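Local atomic coordinates of cryptochrome DASH (Arabidopsis thaliana, PDB entry 2J4D), a protein that repairs cyclobutane pyrimidine dimers in single-stranded DNA as an FAD- and folate-binding photolyase, and may also act as a photoreceptor. Residues Q196-V201 / V322-I327; L183-D186 / L190-V193. All blocks are in the same frame, centred on the assembly; numbering follows the deposited sequence.

Interaction 1: Q196-V201 / V322-I327; sequences QFRKSV and VLFELI. With FAD (flavin-adenine dinucleotide), chain C.
The carbonyl O of Gln196 is gripped twice by Ser200, on the helix whose Phe197 and Arg198 meet Ile327 and Phe324. Ser200 OG donates to Gln196 O at 2.8 Å, with a C=O to donor angle of 153°. Ser200 N is 3.1 Å from Gln196 O and reaches it from the opposite face of the carbonyl plane. Both bonds lie within 196-201.

The contact between the helices is made by side chains. Arg198 lays its outer chain against Phe324. Its NE is 3.3 Å from Phe324 CE1, and its CD is 3.4 Å from the same carbon. The guanidinium and ring planes are 36° apart, so they are not stacked flat. The Arg198 chain leaves the backbone extended and then bends at chi3. This bend turns the head aside, and NH1 forms a salt bridge with Glu202. With an alanine here, Glu202 would probably lose its charged mate, and Phe324 CD1 and CE1 the chain that packs on them.

Phe197 meets Ile327 mainly through apolar carbons. Ile327 CG2, the branch anti to the backbone N, comes within 3.6 Å of Phe197 CE2. Beside it, Ile327 CD1 approaches Arg198 CG at 4.3 Å. Trp321 stacks on the Phe324 ring, and Tyr194 meets that ring edge-to-face while its OH bonds Phe324 O.

Glu325 and Leu326 belong to the FAD pocket. Glu325 OE1 is 3.1 Å from FAD N7A, and Leu326 CD2 packs near the adenine-side ribose. Helix 317-339 thus lies between the cofactor and helix 194-204. The short axes of the two segments approach to 11.1 Å at 116°, and helix 299-312 packs against Val322, Leu323 and Leu326.

Interaction 2: L183-D186 / L190-V193; sequences LPFD and LPDV
The ring of Phe185 is overlapped by Pro191, whose CD lies over one face. Pro191 CD is 3.8 Å from the centroid of the Phe185 ring and 20° off its normal. This is a CH-pi contact, displaced toward the rim, where the shortest approach is 3.6 Å from Pro191 CD to Phe185 CZ. Pro191 CG adds a second touch, 3.8 Å from Phe185 CE2. The other face of the ring is covered by Pro184, its own neighbour in the chain, with CG 3.5 Å above the ring plane. Pro184 CG and Pro191 CD thus lie on opposite faces of the phenyl ring, both toward its rim, and limit its tilt.

Leu190 reaches the same ring at a different atom. Its CD1 is 3.8 Å from Phe185 CE1. The leucine CB points away from 183-186, but CG is anti to the backbone N (chi1 -167°) and the next turn brings CD1 back to the phenyl. Leu190 is buried, and Tyr331, Phe334 and Leu335 of helix 317-339 pack on it.

Asp186 OD2 accepts from Phe188 N, two residues on, which makes an Asx turn at the start of the bend between the segments. Lys338 NZ is held by both Asp192 OD1 and Leu190 O, and Lys338, Asp192 and Phe188 line a folate pocket.

The arrangement is a folded loop closed by a proline-aromatic CH-pi contact. It lies on the long connection that leaves edge strand 168-172 of the photolyase alpha/beta domain and leads into helix 194-204, with Val193 at the N-cap.

The two contacts join directly and share helix 194-204 as common ground. Phe197, which packs on Ile327 in interaction 1, also meets Leu190 and Phe185 of interaction 2. Ser200 CB rests on Phe185, and Val201 CG1 on Leu183. Both contacts are partly buried, but interaction 1 lies nearer the chain centre, about 18 Å away against about 23 Å between centres. Interaction 1 pairs two helices far apart in sequence, one of them beside FAD. Interaction 2 is local, folding a loop whose residues touch helix 317-339 and include folate-pocket Asp192. Interaction 1 joins an arginine-ring contact to Ile327 packing on Phe197, and interaction 2 sets prolines and Leu190 around one ring.

Interaction 1: Q196-V201 / V322-I327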
# COMPACT_ATOMS: atom_id res chain seq x y z
N GLN A 196 17.43 -0.67 15.89
CA GLN A 196 17.34 0.22 17.04
C GLN A 196 15.94 0.80 17.20
O GLN A 196 15.44 0.91 18.32
CB GLN A 196 18.38 1.32 16.93
CG GLN A 196 19.79 0.77 17.07
CD GLN A 196 19.93 -0.16 18.27
OE1 GLN A 196 20.25 -1.35 18.13
NE2 GLN A 196 19.69 0.38 19.46
N PHE A 197 15.32 1.16 16.09
CA PHE A 197 13.96 1.70 16.12
C PHE A 197 13.04 0.62 16.68
O PHE A 197 12.25 0.86 17.59
CB PHE A 197 13.50 2.07 14.70
CG PHE A 197 12.02 2.27 14.58
CD1 PHE A 197 11.42 3.43 15.05
CD2 PHE A 197 11.22 1.29 13.99
CE1 PHE A 197 10.04 3.63 14.93
CE2 PHE A 197 9.84 1.48 13.87
CZ PHE A 197 9.25 2.64 14.34
N ARG A 198 13.15 -0.58 16.13
CA ARG A 198 12.31 -1.68 16.58
C ARG A 198 12.47 -2.00 18.06
O ARG A 198 11.49 -2.10 18.80
CB ARG A 198 12.58 -2.94 15.76
CG ARG A 198 11.74 -4.14 16.18
CD ARG A 198 12.08 -5.37 15.37
NE ARG A 198 13.45 -5.82 15.60
CZ ARG A 198 13.88 -6.33 16.74
NH1 ARG A 198 13.05 -6.47 17.77
NH2 ARG A 198 15.15 -6.70 16.86
N LYS A 199 13.72 -2.18 18.49
CA LYS A 199 13.96 -2.50 19.90
C LYS A 199 13.36 -1.43 20.81
O LYS A 199 12.80 -1.76 21.86
CB LYS A 199 15.46 -2.63 20.18
CG LYS A 199 16.11 -3.83 19.51
CD LYS A 199 17.51 -4.06 20.05
CE LYS A 199 18.25 -5.14 19.27
NZ LYS A 199 17.53 -6.44 19.24
N SER A 200 13.46 -0.17 20.39
CA SER A 200 12.93 0.93 21.20
C SER A 200 11.42 0.96 21.32
O SER A 200 10.90 1.08 22.43
CB SER A 200 13.41 2.28 20.65
OG SER A 200 14.82 2.35 20.67
N VAL A 201 10.71 0.86 20.21
CA VAL A 201 9.25 0.90 20.30
C VAL A 201 8.72 -0.34 21.02
O VAL A 201 7.78 -0.23 21.80
CB VAL A 201 8.57 1.04 18.91
CG1 VAL A 201 8.99 2.36 18.28
CG2 VAL A 201 8.94 -0.13 18.01
N VAL A 322 4.80 -11.44 11.67
CA VAL A 322 3.94 -10.60 10.86
C VAL A 322 3.99 -9.19 11.47
O VAL A 322 3.93 -8.19 10.75
CB VAL A 322 2.48 -11.12 10.82
CG1 VAL A 322 1.88 -11.13 12.22
CG2 VAL A 322 1.64 -10.24 9.91
N LEU A 323 4.13 -9.11 12.79
CA LEU A 323 4.21 -7.81 13.46
C LEU A 323 5.56 -7.17 13.18
O LEU A 323 5.65 -5.95 13.01
CB LEU A 323 3.99 -7.97 14.96
CG LEU A 323 2.65 -8.60 15.32
CD1 LEU A 323 2.49 -8.61 16.83
CD2 LEU A 323 1.51 -7.81 14.67
N PHE A 324 6.60 -7.99 13.14
CA PHE A 324 7.95 -7.51 12.84
C PHE A 324 7.91 -6.80 11.48
O PHE A 324 8.47 -5.71 11.31
CB PHE A 324 8.89 -8.73 12.77
CG PHE A 324 10.32 -8.40 12.44
CD1 PHE A 324 11.23 -8.10 13.43
CD2 PHE A 324 10.75 -8.43 11.11
CE1 PHE A 324 12.57 -7.83 13.12
CE2 PHE A 324 12.08 -8.15 10.79
CZ PHE A 324 12.99 -7.85 11.79
N GLU A 325 7.23 -7.41 10.51
CA GLU A 325 7.17 -6.80 9.18
C GLU A 325 6.32 -5.52 9.16
O GLU A 325 6.63 -4.57 8.42
CB GLU A 325 6.64 -7.82 8.16
CG GLU A 325 7.54 -9.05 7.96
CD GLU A 325 8.97 -8.72 7.54
OE1 GLU A 325 9.20 -7.66 6.91
OE2 GLU A 325 9.88 -9.53 7.82
N LEU A 326 5.26 -5.48 9.95
CA LEU A 326 4.42 -4.29 10.01
C LEU A 326 5.20 -3.14 10.63
O LEU A 326 4.93 -1.97 10.35
CB LEU A 326 3.14 -4.55 10.82
CG LEU A 326 2.06 -5.35 10.08
CD1 LEU A 326 0.91 -5.68 11.02
CD2 LEU A 326 1.58 -4.52 8.87
N ILE A 327 6.17 -3.48 11.49
CA ILE A 327 7.01 -2.46 12.11
C ILE A 327 7.93 -1.85 11.06
O ILE A 327 8.32 -0.69 11.15
CB ILE A 327 7.82 -3.04 13.30
CG1 ILE A 327 6.84 -3.46 14.41
CG2 ILE A 327 8.79 -2.01 13.85
CD1 ILE A 327 7.50 -4.11 15.61
PA FAD C . 4.32 -9.80 4.20
O1A FAD C . 3.09 -10.60 4.42
O2A FAD C . 5.64 -10.46 4.23
O5B FAD C . 4.37 -8.58 5.24
C5B FAD C . 3.18 -8.13 5.91
C4B FAD C . 3.11 -6.60 5.79
O4B FAD C . 4.28 -6.05 6.37
C3B FAD C . 3.07 -6.08 4.36
O3B FAD C . 1.78 -6.15 3.78
C2B FAD C . 3.60 -4.69 4.55
O2B FAD C . 2.63 -3.72 4.87
C1B FAD C . 4.68 -4.87 5.63
N9A FAD C . 6.05 -5.07 5.13
C8A FAD C . 6.72 -6.27 4.94
N7A FAD C . 7.95 -6.10 4.48
C5A FAD C . 8.10 -4.73 4.37
C6A FAD C . 9.18 -3.93 3.93
N6A FAD C . 10.35 -4.40 3.54
N1A FAD C . 8.99 -2.56 3.94
C2A FAD C . 7.78 -2.03 4.34
N3A FAD C . 6.71 -2.74 4.76
C4A FAD C . 6.92 -4.08 4.75
N1 FAD C . 5.68 -2.39 0.31
C2 FAD C . 4.57 -1.59 0.19
O2 FAD C . 3.64 -1.68 0.97
N3 FAD C . 4.53 -0.65 -0.86
C4 FAD C . 5.55 -0.49 -1.80
O4 FAD C . 5.45 0.36 -2.70
C4X FAD C . 6.68 -1.32 -1.67
N5 FAD C . 7.76 -1.23 -2.57
C5X FAD C . 8.92 -1.97 -2.38
C6 FAD C . 10.04 -1.78 -3.21
C7 FAD C . 11.23 -2.52 -3.04
C7M FAD C . 12.40 -2.27 -3.96
C8 FAD C . 11.30 -3.49 -1.97
C8M FAD C . 12.54 -4.33 -1.72
C9 FAD C . 10.18 -3.68 -1.13
C9A FAD C . 8.98 -2.94 -1.31
N10 FAD C . 7.84 -3.11 -0.47
C10 FAD C . 6.72 -2.27 -0.60
C1' FAD C . 7.95 -3.91 0.79
C2' FAD C . 7.57 -5.40 0.71
O2' FAD C . 8.26 -6.01 -0.37
C3' FAD C . 6.06 -5.54 0.50
O3' FAD C . 5.34 -4.87 1.55
C4' FAD C . 5.55 -6.99 0.51
O4' FAD C . 6.14 -7.74 -0.56
C5' FAD C . 4.03 -6.98 0.36
O5' FAD C . 3.53 -8.32 0.39
P FAD C . 2.96 -9.06 1.66
O1P FAD C . 1.82 -8.25 2.10
O2P FAD C . 2.63 -10.46 1.29
O3P FAD C . 4.14 -9.18 2.72

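Interaction 2: L183-D186 / L190-V193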
# COMPACT_ATOMS: atom_id res chain seq x y z
N LEU A 183 5.64 7.45 20.35
CA LEU A 183 7.04 7.07 20.15
C LEU A 183 7.97 7.60 21.23
O LEU A 183 7.71 8.62 21.85
CB LEU A 183 7.53 7.57 18.79
CG LEU A 183 6.87 6.95 17.56
CD1 LEU A 183 7.43 7.60 16.30
CD2 LEU A 183 7.13 5.45 17.53
N PRO A 184 9.08 6.89 21.47
CA PRO A 184 10.06 7.30 22.49
C PRO A 184 11.03 8.35 21.95
O PRO A 184 12.10 8.56 22.52
CB PRO A 184 10.75 6.00 22.85
CG PRO A 184 10.75 5.25 21.55
CD PRO A 184 9.36 5.51 21.00
N PHE A 185 10.66 8.99 20.85
CA PHE A 185 11.48 10.04 20.24
C PHE A 185 10.68 10.79 19.18
O PHE A 185 9.71 10.26 18.64
CB PHE A 185 12.76 9.44 19.60
CG PHE A 185 12.60 8.03 19.07
CD1 PHE A 185 11.64 7.73 18.10
CD2 PHE A 185 13.40 7.00 19.55
CE1 PHE A 185 11.47 6.42 17.64
CE2 PHE A 185 13.24 5.69 19.10
CZ PHE A 185 12.27 5.40 18.14
N ASP A 186 11.04 12.04 18.92
CA ASP A 186 10.35 12.79 17.87
C ASP A 186 10.92 12.17 16.60
O ASP A 186 12.07 11.71 16.61
CB ASP A 186 10.70 14.28 17.90
CG ASP A 186 9.97 15.07 16.82
OD1 ASP A 186 8.76 15.34 16.99
OD2 ASP A 186 10.59 15.39 15.78
N LEU A 190 14.54 9.97 14.66
CA LEU A 190 14.26 8.56 14.44
C LEU A 190 15.61 7.88 14.20
O LEU A 190 16.46 8.42 13.50
CB LEU A 190 13.39 8.38 13.20
CG LEU A 190 12.74 7.01 12.99
CD1 LEU A 190 11.55 6.90 13.92
CD2 LEU A 190 12.31 6.84 11.53
N PRO A 191 15.83 6.69 14.80
CA PRO A 191 17.10 5.99 14.59
C PRO A 191 17.29 5.65 13.11
O PRO A 191 16.33 5.28 12.44
CB PRO A 191 16.95 4.74 15.45
CG PRO A 191 16.07 5.22 16.58
CD PRO A 191 15.03 6.04 15.85
N ASP A 192 18.51 5.78 12.60
CA ASP A 192 18.77 5.46 11.20
C ASP A 192 18.97 3.96 10.98
O ASP A 192 19.17 3.51 9.86
CB ASP A 192 19.99 6.22 10.67
CG ASP A 192 19.66 7.67 10.32
OD1 ASP A 192 18.48 7.95 10.00
OD2 ASP A 192 20.57 8.53 10.36
N VAL A 193 18.91 3.20 12.07
CA VAL A 193 19.05 1.75 12.01
C VAL A 193 17.73 1.13 12.46
O VAL A 193 17.28 1.36 13.58
CB VAL A 193 20.18 1.27 12.93
CG1 VAL A 193 20.23 -0.26 12.94
CG2 VAL A 193 21.51 1.83 12.44